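PDB 1RT8: fimbrin from Schizosaccharomyces pombe, which binds and crosslinks actin filaments, supporting cell polarity, cytokinesis, mating and spore formation. Local coordinates for residues I53-I58 with D64-R69; C85-N90 with S453-Y458; V91-A96 with I102-I107; D446-I451 with I478-K483. One frame throughout, in Å; residues are numbered along the deposited sequence.

In the fold
From the N terminus, contact 1 comes first. It folds the loop 64-69 back on helix 52-61 in the first calponin homology domain. Helix 82-99 then supplies 85-90 to contact 2 and 91-96 to contact 3. Contact 3 closes at once, on the loop that follows that helix. Contact 2 stays open over more than 360 residues, so contact 3 falls within its span. Contact 4 opens at 446-451 in the fourth calponin homology domain. Contact 2 closes next, at 453-458, before contact 4 ends at 478-483, so the two cross. Contact 2 joins the first domain to the fourth. Segment 478-483 of contact 4 also touches contacts 1, 2 and 3.

Contact 1: residues I53-I58 with D64-R69; sequences ILSKLI and DTIDER
The CA atoms of Ser55 and Ile66 are 7.1 Å apart, and those of Ile58 and Thr65 are 7.0 Å apart. Residues 53-58 are helical. Residues 64-69 are mainly loop, turning into a 3-10 segment at Glu68. The CD1 tip of Ile66 reaches the helix between two residues one turn apart. Ile66 CD1 lies 3.8 Å from Ile58 CG2 and 3.9 Å from Ser55 CA. Ile58 CG2 meets Thr65 CB, and the two side chains cross at about a right angle. This is the exit of helix 52-61 in the first calponin homology domain, where the chain turns back before helix 82-99. Val91 and Ser95 of that helix also pack on Ile66. The polar part is a salt bridge from Lys56 NZ to Glu68 OE1, 2.7 Å long. NZ comes to the syn side, 18° out of the carboxylate plane. The lysine chain bends at its second torsion (chi2 -73°), which carries Lys56 CD to 3.3 Å from Glu68 OE2. NZ also pairs with Asp28 and Asp30. A methionine in place of Lys56 would probably leave these three carboxylates without their shared positive mate. Glu68 OE2 accepts from Asn59 ND2, which would limit rotation of the carboxylate.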
loop_
_atom_site.group_PDB
_atom_site.type_symbol
_atom_site.label_atom_id
_atom_site.label_comp_id
_atom_site.label_asym_id
_atom_site.label_seq_id
_atom_site.Cartn_x
_atom_site.Cartn_y
_atom_site.Cartn_z
ATOM N N ILE A 53 4.004 -5.223 17.325
ATOM C CA ILE A 53 2.772 -4.444 17.294
ATOM C C ILE A 53 2.497 -3.921 15.893
ATOM O O ILE A 53 1.370 -4.027 15.396
ATOM C CB ILE A 53 2.850 -3.252 18.257
ATOM C CG1 ILE A 53 2.831 -3.762 19.702
ATOM C CG2 ILE A 53 1.706 -2.292 17.999
ATOM C CD1 ILE A 53 2.917 -2.668 20.737
ATOM N N LEU A 54 3.521 -3.358 15.255
ATOM C CA LEU A 54 3.351 -2.830 13.902
ATOM C C LEU A 54 3.005 -3.922 12.900
ATOM O O LEU A 54 2.157 -3.721 12.033
ATOM C CB LEU A 54 4.616 -2.087 13.460
ATOM C CG LEU A 54 4.816 -0.777 14.222
ATOM C CD1 LEU A 54 6.166 -0.155 13.868
ATOM C CD2 LEU A 54 3.670 0.166 13.891
ATOM N N SER A 55 3.660 -5.078 13.016
ATOM C CA SER A 55 3.392 -6.198 12.116
ATOM C C SER A 55 1.937 -6.626 12.270
ATOM O O SER A 55 1.270 -6.958 11.285
ATOM C CB SER A 55 4.313 -7.391 12.430
ATOM O OG SER A 55 5.651 -7.129 12.044
ATOM N N LYS A 56 1.458 -6.628 13.512
ATOM C CA LYS A 56 0.073 -6.992 13.801
ATOM C C LYS A 56 -0.880 -5.955 13.190
ATOM O O LYS A 56 -1.901 -6.305 12.596
ATOM C CB LYS A 56 -0.153 -7.071 15.317
ATOM C CG LYS A 56 0.569 -8.217 16.018
ATOM C CD LYS A 56 -0.077 -9.552 15.701
ATOM C CE LYS A 56 0.533 -10.683 16.549
ATOM N NZ LYS A 56 -0.234 -11.950 16.359
ATOM N N LEU A 57 -0.550 -4.678 13.334
ATOM C CA LEU A 57 -1.396 -3.628 12.774
ATOM C C LEU A 57 -1.485 -3.795 11.251
ATOM O O LEU A 57 -2.551 -3.633 10.646
ATOM C CB LEU A 57 -0.820 -2.254 13.128
ATOM C CG LEU A 57 -1.641 -1.048 12.691
ATOM C CD1 LEU A 57 -3.000 -1.076 13.388
ATOM C CD2 LEU A 57 -0.890 0.228 13.038
ATOM N N ILE A 58 -0.360 -4.141 10.636
ATOM C CA ILE A 58 -0.320 -4.356 9.199
ATOM C C ILE A 58 -1.263 -5.473 8.743
ATOM O O ILE A 58 -1.935 -5.341 7.718
ATOM C CB ILE A 58 1.104 -4.697 8.753
ATOM C CG1 ILE A 58 1.969 -3.435 8.850
ATOM C CG2 ILE A 58 1.089 -5.314 7.346
ATOM C CD1 ILE A 58 3.405 -3.647 8.461
ATOM N N ASP A 64 -3.179 -11.079 5.906
ATOM C CA ASP A 64 -2.220 -11.966 5.241
ATOM C C ASP A 64 -1.013 -11.299 4.575
ATOM O O ASP A 64 -0.355 -11.908 3.729
ATOM C CB ASP A 64 -2.940 -12.830 4.202
ATOM C CG ASP A 64 -4.122 -13.573 4.782
ATOM O OD1 ASP A 64 -3.915 -14.394 5.705
ATOM O OD2 ASP A 64 -5.258 -13.329 4.316
ATOM N N THR A 65 -0.713 -10.062 4.946
ATOM C CA THR A 65 0.435 -9.389 4.354
ATOM C C THR A 65 1.705 -10.013 4.918
ATOM O O THR A 65 2.685 -10.234 4.201
ATOM C CB THR A 65 0.425 -7.886 4.676
ATOM O OG1 THR A 65 -0.757 -7.294 4.130
ATOM C CG2 THR A 65 1.645 -7.204 4.085
ATOM N N ILE A 66 1.681 -10.314 6.207
ATOM C CA ILE A 66 2.838 -10.902 6.865
ATOM C C ILE A 66 2.553 -12.286 7.442
ATOM O O ILE A 66 1.548 -12.474 8.130
ATOM C CB ILE A 66 3.319 -9.990 8.014
ATOM C CG1 ILE A 66 3.688 -8.611 7.464
ATOM C CG2 ILE A 66 4.503 -10.621 8.725
ATOM C CD1 ILE A 66 3.939 -7.576 8.544
ATOM N N ASP A 67 3.425 -13.250 7.141
ATOM C CA ASP A 67 3.312 -14.609 7.682
ATOM C C ASP A 67 4.034 -14.412 8.996
ATOM O O ASP A 67 5.265 -14.374 9.031
ATOM C CB ASP A 67 4.087 -15.619 6.828
ATOM C CG ASP A 67 3.996 -17.050 7.371
ATOM O OD1 ASP A 67 3.977 -17.228 8.615
ATOM O OD2 ASP A 67 3.962 -17.999 6.552
ATOM N N GLU A 68 3.271 -14.273 10.074
ATOM C CA GLU A 68 3.856 -14.014 11.382
ATOM C C GLU A 68 4.864 -15.036 11.890
ATOM O O GLU A 68 5.606 -14.763 12.833
ATOM C CB GLU A 68 2.740 -13.796 12.402
ATOM C CG GLU A 68 1.700 -12.802 11.911
ATOM C CD GLU A 68 0.782 -12.317 13.018
ATOM O OE1 GLU A 68 0.676 -13.016 14.047
ATOM O OE2 GLU A 68 0.158 -11.241 12.851
ATOM N N ARG A 69 4.919 -16.207 11.270
ATOM C CA ARG A 69 5.889 -17.196 11.717
ATOM C C ARG A 69 7.332 -16.785 11.399
ATOM O O ARG A 69 8.264 -17.478 11.797
ATOM C CB ARG A 69 5.590 -18.553 11.091
ATOM C CG ARG A 69 4.255 -19.131 11.529
ATOM C CD ARG A 69 3.934 -20.350 10.717
ATOM N NE ARG A 69 4.004 -20.058 9.290
ATOM C CZ ARG A 69 3.933 -20.981 8.340
ATOM N NH1 ARG A 69 3.792 -22.257 8.669
ATOM N NH2 ARG A 69 4.008 -20.632 7.061
#

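Contact 2: residues C85-N90 with S453-Y458; sequences CIENNN and SEYVDY
Tyr455 OH donates to Glu87 OE2 over 2.5 Å, a very short hydrogen bond. It is the one polar link between the two segments. OE2 arrives at the edge of the tyrosine ring, near its plane, on the CE1 side. Glu87 OE2 lies 3.4 Å from Tyr455 CE1. The carboxylate is turned 65° against the ring, so the two flat groups do not stack. Glu87 reaches this point with an extended chain (chi2 179°), and Glu87 CG also comes to 3.6 Å from Tyr455 OH. The CA atoms of Glu87 and Tyr455 remain 10.6 Å apart, so two long side chains bridge the gap. The second carboxylate oxygen, OE1, accepts from Asn72 ND2, which helps to fix the rotation of the group. Lys483 makes a cation-pi contact with the Tyr455 ring, and its side chain touches Glu87 as well. Its positive charge may polarise the hydroxyl. An alanine at Glu87 is likely to leave the Tyr455 hydroxyl without its acceptor and Asn72 ND2 without a mate. Glu87 belongs to helix 82-99 of the first calponin homology domain, and Tyr455 to a 3-10 turn after helix 442-451 of the fourth. The bond therefore spans the interface between the first and last of the four domains, a pairing that goes with the compact actin-crosslinking core of fimbrin.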
loop_
_atom_site.group_PDB
_atom_site.type_symbol
_atom_site.label_atom_id
_atom_site.label_comp_id
_atom_site.label_asym_id
_atom_site.label_seq_id
_atom_site.Cartn_x
_atom_site.Cartn_y
_atom_site.Cartn_z
ATOM N N CYS A 85 15.093 -7.394 16.741
ATOM C CA CYS A 85 14.185 -6.277 16.493
ATOM C C CYS A 85 14.377 -5.746 15.061
ATOM O O CYS A 85 13.408 -5.362 14.397
ATOM C CB CYS A 85 14.435 -5.143 17.490
ATOM S SG CYS A 85 13.924 -5.456 19.207
ATOM N N ILE A 86 15.626 -5.721 14.589
ATOM C CA ILE A 86 15.912 -5.244 13.242
ATOM C C ILE A 86 15.292 -6.166 12.192
ATOM O O ILE A 86 14.688 -5.688 11.227
ATOM C CB ILE A 86 17.429 -5.138 12.980
ATOM C CG1 ILE A 86 18.029 -3.998 13.808
ATOM C CG2 ILE A 86 17.682 -4.908 11.495
ATOM C CD1 ILE A 86 17.458 -2.621 13.479
ATOM N N GLU A 87 15.445 -7.479 12.379
ATOM C CA GLU A 87 14.873 -8.461 11.461
ATOM C C GLU A 87 13.368 -8.231 11.387
ATOM O O GLU A 87 12.797 -8.136 10.306
ATOM C CB GLU A 87 15.147 -9.897 11.941
ATOM C CG GLU A 87 16.630 -10.280 11.996
ATOM C CD GLU A 87 16.853 -11.697 12.498
ATOM O OE1 GLU A 87 16.258 -12.074 13.528
ATOM O OE2 GLU A 87 17.625 -12.438 11.867
ATOM N N ASN A 88 12.724 -8.149 12.546
ATOM C CA ASN A 88 11.288 -7.912 12.593
ATOM C C ASN A 88 10.946 -6.575 11.923
ATOM O O ASN A 88 9.972 -6.470 11.177
ATOM C CB ASN A 88 10.796 -7.883 14.047
ATOM C CG ASN A 88 10.678 -9.273 14.658
ATOM O OD1 ASN A 88 10.991 -10.272 14.022
ATOM N ND2 ASN A 88 10.212 -9.334 15.906
ATOM N N ASN A 89 11.736 -5.548 12.202
ATOM C CA ASN A 89 11.461 -4.243 11.615
ATOM C C ASN A 89 11.649 -4.216 10.110
ATOM O O ASN A 89 11.005 -3.431 9.417
ATOM C CB ASN A 89 12.284 -3.160 12.316
ATOM C CG ASN A 89 11.785 -2.896 13.732
ATOM O OD1 ASN A 89 10.621 -3.159 14.040
ATOM N ND2 ASN A 89 12.649 -2.372 14.586
ATOM N N ASN A 90 12.513 -5.084 9.594
ATOM C CA ASN A 90 12.704 -5.166 8.147
ATOM C C ASN A 90 11.393 -5.660 7.530
ATOM O O ASN A 90 10.965 -5.185 6.470
ATOM C CB ASN A 90 13.826 -6.147 7.796
ATOM C CG ASN A 90 15.203 -5.554 7.996
ATOM O OD1 ASN A 90 15.349 -4.348 8.155
ATOM N ND2 ASN A 90 16.222 -6.401 7.974
ATOM N N SER A 453 20.196 -20.117 5.224
ATOM C CA SER A 453 19.567 -21.369 5.629
ATOM C C SER A 453 18.766 -21.265 6.918
ATOM O O SER A 453 17.708 -21.868 7.029
ATOM C CB SER A 453 20.619 -22.472 5.768
ATOM O OG SER A 453 21.579 -22.117 6.746
ATOM N N GLU A 454 19.255 -20.489 7.878
ATOM C CA GLU A 454 18.566 -20.346 9.157
ATOM C C GLU A 454 17.146 -19.794 9.037
ATOM O O GLU A 454 16.298 -20.077 9.876
ATOM C CB GLU A 454 19.368 -19.446 10.106
ATOM C CG GLU A 454 20.749 -19.970 10.498
ATOM C CD GLU A 454 21.740 -19.978 9.340
ATOM O OE1 GLU A 454 21.650 -19.096 8.456
ATOM O OE2 GLU A 454 22.628 -20.859 9.324
ATOM N N TYR A 455 16.882 -19.020 7.991
ATOM C CA TYR A 455 15.564 -18.430 7.819
ATOM C C TYR A 455 14.500 -19.364 7.277
ATOM O O TYR A 455 13.316 -19.058 7.365
ATOM C CB TYR A 455 15.652 -17.207 6.907
ATOM C CG TYR A 455 16.218 -15.976 7.572
ATOM C CD1 TYR A 455 16.730 -16.029 8.866
ATOM C CD2 TYR A 455 16.220 -14.749 6.912
ATOM C CE1 TYR A 455 17.225 -14.893 9.487
ATOM C CE2 TYR A 455 16.711 -13.611 7.521
ATOM C CZ TYR A 455 17.213 -13.682 8.808
ATOM O OH TYR A 455 17.699 -12.541 9.413
ATOM N N VAL A 456 14.912 -20.490 6.710
ATOM C CA VAL A 456 13.954 -21.415 6.138
ATOM C C VAL A 456 13.890 -22.733 6.905
ATOM O O VAL A 456 14.775 -23.585 6.795
ATOM C CB VAL A 456 14.285 -21.686 4.660
ATOM C CG1 VAL A 456 13.265 -22.652 4.067
ATOM C CG2 VAL A 456 14.297 -20.347 3.871
ATOM N N ASP A 457 12.831 -22.877 7.694
ATOM C CA ASP A 457 12.597 -24.076 8.495
ATOM C C ASP A 457 11.652 -24.924 7.665
ATOM O O ASP A 457 10.474 -24.597 7.542
ATOM C CB ASP A 457 11.918 -23.700 9.815
ATOM C CG ASP A 457 11.750 -24.886 10.748
ATOM O OD1 ASP A 457 11.344 -25.966 10.274
ATOM O OD2 ASP A 457 12.020 -24.729 11.960
ATOM N N TYR A 458 12.153 -26.012 7.095
ATOM C CA TYR A 458 11.304 -26.839 6.256
ATOM C C TYR A 458 10.113 -27.499 6.947
ATOM O O TYR A 458 9.255 -28.088 6.287
ATOM C CB TYR A 458 12.150 -27.870 5.508
ATOM C CG TYR A 458 12.944 -27.235 4.392
ATOM C CD1 TYR A 458 14.301 -26.955 4.539
ATOM C CD2 TYR A 458 12.325 -26.879 3.197
ATOM C CE1 TYR A 458 15.024 -26.335 3.519
ATOM C CE2 TYR A 458 13.034 -26.256 2.174
ATOM C CZ TYR A 458 14.381 -25.990 2.339
ATOM O OH TYR A 458 15.078 -25.390 1.320
#

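Contact 3: residues V91-A96 with I102-I107; sequences VVINSA and ISITNI
Apolar contacts between isoleucines and an alanine make up most of this contact. Ile104 CD1 lies between two residues spaced three apart on the helix. Ile104 CD1 is 3.6 Å from both Ile93 CG2 and Ala96 CB. The first torsion of Ile104 sets CG1 between the backbone N and the carbonyl carbon (chi1 67°), and the extended chain beyond it carries CD1 to the helix. The model places this methyl too close to the Ile93 carbonyl oxygen, so its exact position is doubtful. Three residues further along the loop, Ile107 CG2 lies 3.8 Å from Ile93 CD1. The Ile93 chain is bent at chi2 (-62°), which brings its CD1 to Ile107. In both pairs the side chains cross at a slant.

A second kind of contact is between a side chain and the backbone. Ile102 CB rests 3.7 Å from Ala96 O, and Ile93 CD1 lies 3.7 Å from Ile107 O.

One polar bond lies within the helix: Ser95 OG donates to Val91 O over 2.6 Å, with the donor tilted 25° from the carbonyl plane. Ser95 N reaches the same oxygen from the opposite face, so one residue grips that carbonyl twice.

The loop 102-107 lies between three helices. Ile104 and Ile107 also touch Leu123 of helix 117-131. Ile93 and Ile107 meet Ile112 of the short helix 109-113. Across helix 82-99, Val92 faces Leu54 and Ser55 of helix 52-61.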
loop_
_atom_site.group_PDB
_atom_site.type_symbol
_atom_site.label_atom_id
_atom_site.label_comp_id
_atom_site.label_asym_id
_atom_site.label_seq_id
_atom_site.Cartn_x
_atom_site.Cartn_y
_atom_site.Cartn_z
ATOM N N VAL A 91 10.771 -6.636 8.195
ATOM C CA VAL A 91 9.499 -7.199 7.732
ATOM C C VAL A 91 8.410 -6.119 7.737
ATOM O O VAL A 91 7.619 -6.019 6.801
ATOM C CB VAL A 91 9.042 -8.365 8.634
ATOM C CG1 VAL A 91 7.647 -8.812 8.230
ATOM C CG2 VAL A 91 10.017 -9.529 8.522
ATOM N N VAL A 92 8.371 -5.326 8.803
ATOM C CA VAL A 92 7.405 -4.234 8.931
ATOM C C VAL A 92 7.596 -3.216 7.808
ATOM O O VAL A 92 6.675 -2.945 7.033
ATOM C CB VAL A 92 7.569 -3.505 10.294
ATOM C CG1 VAL A 92 6.861 -2.156 10.270
ATOM C CG2 VAL A 92 7.002 -4.375 11.415
ATOM N N ILE A 93 8.806 -2.668 7.721
ATOM C CA ILE A 93 9.134 -1.649 6.729
ATOM C C ILE A 93 8.874 -2.071 5.287
ATOM O O ILE A 93 8.222 -1.357 4.537
ATOM C CB ILE A 93 10.622 -1.224 6.839
ATOM C CG1 ILE A 93 10.860 -0.451 8.142
ATOM C CG2 ILE A 93 11.025 -0.397 5.608
ATOM C CD1 ILE A 93 10.094 0.831 8.249
ATOM N N ASN A 94 9.392 -3.226 4.896
ATOM C CA ASN A 94 9.227 -3.690 3.529
ATOM C C ASN A 94 7.831 -4.149 3.162
ATOM O O ASN A 94 7.464 -4.146 1.982
ATOM C CB ASN A 94 10.267 -4.763 3.239
ATOM C CG ASN A 94 11.670 -4.199 3.302
ATOM O OD1 ASN A 94 11.931 -3.138 2.738
ATOM N ND2 ASN A 94 12.570 -4.883 3.993
ATOM N N SER A 95 7.045 -4.533 4.162
ATOM C CA SER A 95 5.669 -4.929 3.893
ATOM C C SER A 95 4.902 -3.630 3.637
ATOM O O SER A 95 4.139 -3.513 2.676
ATOM C CB SER A 95 5.057 -5.659 5.101
ATOM O OG SER A 95 5.652 -6.924 5.301
ATOM N N ALA A 96 5.116 -2.654 4.513
ATOM C CA ALA A 96 4.444 -1.359 4.405
ATOM C C ALA A 96 4.655 -0.745 3.025
ATOM O O ALA A 96 3.735 -0.180 2.450
ATOM C CB ALA A 96 4.957 -0.410 5.490
ATOM N N ILE A 102 0.611 3.794 0.998
ATOM C CA ILE A 102 1.465 4.161 2.124
ATOM C C ILE A 102 2.790 4.711 1.618
ATOM O O ILE A 102 3.324 4.235 0.618
ATOM C CB ILE A 102 1.766 2.941 3.031
ATOM C CG1 ILE A 102 0.476 2.446 3.693
ATOM C CG2 ILE A 102 2.801 3.319 4.089
ATOM C CD1 ILE A 102 0.677 1.239 4.586
ATOM N N SER A 103 3.316 5.718 2.307
ATOM C CA SER A 103 4.594 6.297 1.919
ATOM C C SER A 103 5.557 6.216 3.100
ATOM O O SER A 103 5.365 6.886 4.118
ATOM C CB SER A 103 4.416 7.754 1.483
ATOM O OG SER A 103 5.600 8.247 0.874
ATOM N N ILE A 104 6.584 5.378 2.972
ATOM C CA ILE A 104 7.562 5.220 4.041
ATOM C C ILE A 104 8.997 5.257 3.523
ATOM O O ILE A 104 9.592 4.230 3.194
ATOM C CB ILE A 104 7.341 3.903 4.830
ATOM C CG1 ILE A 104 7.620 2.689 3.948
ATOM C CG2 ILE A 104 5.910 3.835 5.335
ATOM C CD1 ILE A 104 8.002 1.451 4.737
ATOM N N THR A 105 9.547 6.462 3.458
ATOM C CA THR A 105 10.909 6.666 2.992
ATOM C C THR A 105 11.702 7.227 4.167
ATOM O O THR A 105 12.836 6.828 4.433
ATOM C CB THR A 105 10.951 7.691 1.836
ATOM O OG1 THR A 105 10.072 7.268 0.776
ATOM C CG2 THR A 105 12.372 7.832 1.309
ATOM N N ASN A 106 11.076 8.155 4.875
ATOM C CA ASN A 106 11.709 8.791 6.015
ATOM C C ASN A 106 11.860 7.847 7.214
ATOM O O ASN A 106 12.412 8.241 8.244
ATOM C CB ASN A 106 10.902 10.024 6.422
ATOM C CG ASN A 106 11.729 11.034 7.190
ATOM O OD1 ASN A 106 11.219 12.071 7.619
ATOM N ND2 ASN A 106 13.014 10.740 7.362
ATOM N N ILE A 107 11.383 6.606 7.089
ATOM C CA ILE A 107 11.488 5.664 8.202
ATOM C C ILE A 107 12.208 4.357 7.855
ATOM O O ILE A 107 11.920 3.724 6.842
ATOM C CB ILE A 107 10.086 5.342 8.795
ATOM C CG1 ILE A 107 10.244 4.606 10.131
ATOM C CG2 ILE A 107 9.274 4.521 7.801
ATOM C CD1 ILE A 107 8.951 4.407 10.894
#

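Contact 4: residues D446-I451 with I478-K483; sequences DVLHGI and ISIARK
Leu448 is the side chain of helix 442-451 that meets Ile480 and Ala481 of helix 467-483. Its CB points at the second helix, but the closest contacts are made further out. CG lies anti to the carbonyl carbon (chi1 -71°), which sends the fork of two methyls toward Ile480 and Ala481. Leu448 CD1 comes to 4.2 Å from Ile480 CB. Leu448 CD2 sits over the backbone of Ala481, 4.0 Å from Ala481 CA and 4.1 Å from Ala481 CB. Leu448 CD2 is also 4.1 Å from Ile480 CG2, so it lies between the two residues. The CA atoms of Leu448 and Ala481 are 7.2 Å apart, a close approach, consistent with the small side chain of Ala481. Leu510 of helix 500-511 touches both Leu448 and Ala481, and Val456 packs on Leu448 and Ile480.

Other sides of 478-483 serve different partners. The guanidinium of Arg482 has Ile478 CG2 over the centre of one face, 3.4 Å above its plane. At the end of the helix, the carbonyl oxygens of Arg482 and Lys483 accept from Asn94 ND2 and Asn90 ND2 of helix 82-99, and Ser479 OG bonds with Asp67 N. Helix 467-483 thus packs with one side in the helical core of the fourth calponin homology domain and binds the first such domain with another.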
loop_
_atom_site.group_PDB
_atom_site.type_symbol
_atom_site.label_atom_id
_atom_site.label_comp_id
_atom_site.label_asym_id
_atom_site.label_seq_id
_atom_site.Cartn_x
_atom_site.Cartn_y
_atom_site.Cartn_z
ATOM N N ASP A 446 13.428 -22.602 -1.370
ATOM C CA ASP A 446 14.767 -23.198 -1.485
ATOM C C ASP A 446 15.810 -22.130 -1.832
ATOM O O ASP A 446 16.949 -22.179 -1.355
ATOM C CB ASP A 446 14.814 -24.277 -2.573
ATOM C CG ASP A 446 14.171 -25.573 -2.143
ATOM O OD1 ASP A 446 13.954 -25.761 -0.931
ATOM O OD2 ASP A 446 13.893 -26.407 -3.024
ATOM N N VAL A 447 15.427 -21.181 -2.686
ATOM C CA VAL A 447 16.342 -20.105 -3.061
ATOM C C VAL A 447 16.701 -19.334 -1.791
ATOM O O VAL A 447 17.870 -19.055 -1.527
ATOM C CB VAL A 447 15.686 -19.130 -4.052
ATOM C CG1 VAL A 447 16.622 -17.964 -4.325
ATOM C CG2 VAL A 447 15.355 -19.850 -5.353
ATOM N N LEU A 448 15.681 -19.001 -1.006
ATOM C CA LEU A 448 15.871 -18.257 0.233
ATOM C C LEU A 448 16.713 -19.058 1.217
ATOM O O LEU A 448 17.499 -18.494 1.992
ATOM C CB LEU A 448 14.507 -17.916 0.844
ATOM C CG LEU A 448 13.697 -16.854 0.084
ATOM C CD1 LEU A 448 12.215 -16.932 0.414
ATOM C CD2 LEU A 448 14.240 -15.492 0.441
ATOM N N HIS A 449 16.542 -20.372 1.181
ATOM C CA HIS A 449 17.282 -21.265 2.056
ATOM C C HIS A 449 18.749 -21.227 1.655
ATOM O O HIS A 449 19.641 -21.377 2.493
ATOM C CB HIS A 449 16.738 -22.695 1.950
ATOM C CG HIS A 449 17.506 -23.687 2.768
ATOM N ND1 HIS A 449 18.516 -24.463 2.240
ATOM C CD2 HIS A 449 17.464 -23.973 4.092
ATOM C CE1 HIS A 449 19.065 -25.181 3.205
ATOM N NE2 HIS A 449 18.446 -24.903 4.336
ATOM N N GLY A 450 19.001 -21.029 0.366
ATOM C CA GLY A 450 20.377 -20.950 -0.085
ATOM C C GLY A 450 21.035 -19.647 0.345
ATOM O O GLY A 450 22.244 -19.601 0.585
ATOM N N ILE A 451 20.245 -18.582 0.442
ATOM C CA ILE A 451 20.760 -17.269 0.829
ATOM C C ILE A 451 21.043 -17.210 2.322
ATOM O O ILE A 451 22.074 -16.693 2.750
ATOM C CB ILE A 451 19.758 -16.161 0.458
ATOM C CG1 ILE A 451 19.581 -16.120 -1.060
ATOM C CG2 ILE A 451 20.248 -14.796 0.941
ATOM C CD1 ILE A 451 18.559 -15.102 -1.513
ATOM N N ILE A 478 7.748 -14.650 0.684
ATOM C CA ILE A 478 7.735 -13.189 0.586
ATOM C C ILE A 478 8.085 -12.515 1.911
ATOM O O ILE A 478 8.853 -11.557 1.932
ATOM C CB ILE A 478 6.367 -12.670 0.090
ATOM C CG1 ILE A 478 6.187 -13.043 -1.386
ATOM C CG2 ILE A 478 6.269 -11.161 0.301
ATOM C CD1 ILE A 478 4.821 -12.718 -1.954
ATOM N N SER A 479 7.527 -13.011 3.013
ATOM C CA SER A 479 7.818 -12.437 4.322
ATOM C C SER A 479 9.281 -12.682 4.721
ATOM O O SER A 479 9.902 -11.853 5.395
ATOM C CB SER A 479 6.881 -13.031 5.387
ATOM O OG SER A 479 5.527 -12.644 5.168
ATOM N N ILE A 480 9.832 -13.824 4.321
ATOM C CA ILE A 480 11.223 -14.120 4.654
ATOM C C ILE A 480 12.134 -13.181 3.856
ATOM O O ILE A 480 13.136 -12.678 4.361
ATOM C CB ILE A 480 11.590 -15.589 4.319
ATOM C CG1 ILE A 480 10.888 -16.548 5.295
ATOM C CG2 ILE A 480 13.111 -15.773 4.375
ATOM C CD1 ILE A 480 11.172 -18.032 5.028
ATOM N N ALA A 481 11.776 -12.958 2.602
ATOM C CA ALA A 481 12.559 -12.081 1.743
ATOM C C ALA A 481 12.529 -10.670 2.326
ATOM O O ALA A 481 13.532 -9.959 2.331
ATOM C CB ALA A 481 11.987 -12.104 0.306
ATOM N N ARG A 482 11.381 -10.271 2.857
ATOM C CA ARG A 482 11.265 -8.948 3.438
ATOM C C ARG A 482 12.102 -8.855 4.704
ATOM O O ARG A 482 12.656 -7.793 5.001
ATOM C CB ARG A 482 9.791 -8.601 3.699
ATOM C CG ARG A 482 9.072 -8.233 2.399
ATOM C CD ARG A 482 7.563 -8.071 2.537
ATOM N NE ARG A 482 6.981 -7.669 1.256
ATOM C CZ ARG A 482 5.697 -7.792 0.941
ATOM N NH1 ARG A 482 4.844 -8.312 1.816
ATOM N NH2 ARG A 482 5.270 -7.404 -0.259
ATOM N N LYS A 483 12.212 -9.965 5.434
ATOM C CA LYS A 483 13.021 -9.976 6.655
ATOM C C LYS A 483 14.495 -9.760 6.279
ATOM O O LYS A 483 15.281 -9.246 7.070
ATOM C CB LYS A 483 12.883 -11.312 7.403
ATOM C CG LYS A 483 13.624 -11.324 8.747
ATOM C CD LYS A 483 13.965 -12.745 9.246
ATOM C CE LYS A 483 12.746 -13.543 9.654
ATOM N NZ LYS A 483 13.104 -14.722 10.513
#